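PDB 5Y6T: endo-1,4-beta-mannanase from Eisenia fetida, which probably hydrolyses internal beta-1,4-mannosidic linkages of mannan polysaccharides, as a cold-adapted family GH5 endo-mannanase. Local coordinates for residues 25-30 against 339-344. Residues are numbered along the deposited sequence; the frame is centred on the assembly and turned at random.
Sequences SGMNIA and ATQAQG
Met27 on strand 20-28 meets Gln341 and Ala342 on helix 338-348 in a buried strand-to-helix van der Waals contact on the outer wall of the (beta/alpha)8 barrel typical of GH5 enzymes. The strand comes early in the chain and the helix near its end: strand 20-28 pairs in parallel with 65-72 and with 322-325, the latter pairing closing the barrel, and helix 338-348 packs outside this seam. The backbones stay well apart, CA of Met27 standing 7.5 Å from CA of Gln341, and the side chains span the interval. The CB of Met27 is directed toward the helix, and the chain beyond CG is extended (chi2 -172°, chi3 -163°), which brings the methyl group to the helix surface. There CE sits 3.5 Å from Gln341 CB, and the sulfur follows, with SD 3.8 Å from the same CB. Gln341 crosses the thioether at a slant, its OE1 3.8 Å from SD. The polar end of that glutamine is spoken for: OE1 is hydrogen-bonded to Ser325 OG on the neighbouring strand, and NE2 to the carbonyl oxygens of Ser337 and Gln327, so three hydrogen bonds grip the amide and hold its rotation while its aliphatic part packs on the methionine. Phe338, Leu345 and Ile58 of helix 42-60 also touch Met27, making its surroundings largely apolar. An alanine here would probably open a gap between strand and helix, leaving Gln341 CB and those apolar neighbours without the thioether they pack on. The methyl carbon also lies against the helix backbone, with Met27 CE 3.6 Å from Ala342 N.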
# COMPACT_ATOMS: atom_id res chain seq x y z
N SER A 25 8.87 8.72 -4.33
CA SER A 25 8.22 9.99 -4.16
C SER A 25 7.05 10.12 -5.12
O SER A 25 7.25 9.99 -6.29
CB SER A 25 9.19 11.14 -4.40
OG SER A 25 8.58 12.40 -4.29
N GLY A 26 5.84 10.25 -4.62
CA GLY A 26 4.71 10.23 -5.51
C GLY A 26 3.40 10.44 -4.81
O GLY A 26 3.35 11.08 -3.78
N MET A 27 2.33 10.02 -5.46
CA MET A 27 0.98 10.20 -4.91
C MET A 27 0.23 8.91 -4.89
O MET A 27 0.37 8.07 -5.79
CB MET A 27 0.17 11.21 -5.78
CG MET A 27 0.85 12.55 -5.93
SD MET A 27 -0.33 13.69 -6.76
CE MET A 27 0.76 15.00 -7.31
N ASN A 28 -0.63 8.79 -3.88
CA ASN A 28 -1.71 7.88 -3.98
C ASN A 28 -2.64 8.43 -5.06
O ASN A 28 -2.92 9.63 -5.05
CB ASN A 28 -2.50 7.82 -2.69
CG ASN A 28 -1.79 7.10 -1.59
OD1 ASN A 28 -1.99 5.91 -1.42
ND2 ASN A 28 -1.02 7.84 -0.79
N ILE A 29 -3.11 7.56 -5.95
CA ILE A 29 -4.13 8.01 -6.97
C ILE A 29 -5.41 8.48 -6.23
O ILE A 29 -5.84 9.60 -6.51
CB ILE A 29 -4.34 7.07 -8.15
CG1 ILE A 29 -3.00 6.79 -8.81
CG2 ILE A 29 -5.32 7.62 -9.16
CD1 ILE A 29 -2.20 8.02 -9.16
N ALA A 30 -5.99 7.72 -5.31
CA ALA A 30 -5.86 6.26 -5.16
C ALA A 30 -6.78 5.47 -6.11
O ALA A 30 -6.67 4.25 -6.26
CB ALA A 30 -6.09 5.84 -3.75
N ALA A 339 -2.45 20.01 -7.31
CA ALA A 339 -1.47 21.13 -7.39
C ALA A 339 -0.65 21.26 -6.11
O ALA A 339 0.55 21.50 -6.13
CB ALA A 339 -2.18 22.45 -7.68
N THR A 340 -1.31 21.08 -4.98
CA THR A 340 -0.59 21.13 -3.72
C THR A 340 0.42 19.98 -3.63
O THR A 340 1.60 20.16 -3.29
CB THR A 340 -1.59 21.16 -2.53
OG1 THR A 340 -2.27 22.41 -2.52
CG2 THR A 340 -0.91 20.95 -1.16
N GLN A 341 -0.05 18.78 -3.90
CA GLN A 341 0.83 17.60 -3.84
C GLN A 341 2.01 17.75 -4.81
O GLN A 341 3.15 17.35 -4.46
CB GLN A 341 0.05 16.33 -4.12
CG GLN A 341 -0.96 16.06 -3.01
CD GLN A 341 -2.01 15.04 -3.37
OE1 GLN A 341 -1.77 13.86 -3.28
NE2 GLN A 341 -3.12 15.49 -3.90
N ALA A 342 1.74 18.26 -6.00
CA ALA A 342 2.81 18.52 -6.97
C ALA A 342 3.93 19.34 -6.31
O ALA A 342 5.05 19.15 -6.67
CB ALA A 342 2.29 19.24 -8.20
N GLN A 343 3.63 20.29 -5.42
CA GLN A 343 4.73 21.12 -4.82
C GLN A 343 5.71 20.23 -4.06
O GLN A 343 6.91 20.46 -4.03
CB GLN A 343 4.20 22.22 -3.93
CG GLN A 343 3.28 23.20 -4.64
CD GLN A 343 2.74 24.21 -3.61
OE1 GLN A 343 2.00 23.87 -2.71
NE2 GLN A 343 3.22 25.42 -3.69
N GLY A 344 5.20 19.22 -3.39
CA GLY A 344 6.10 18.30 -2.73
C GLY A 344 6.91 17.46 -3.63
O GLY A 344 8.06 17.24 -3.34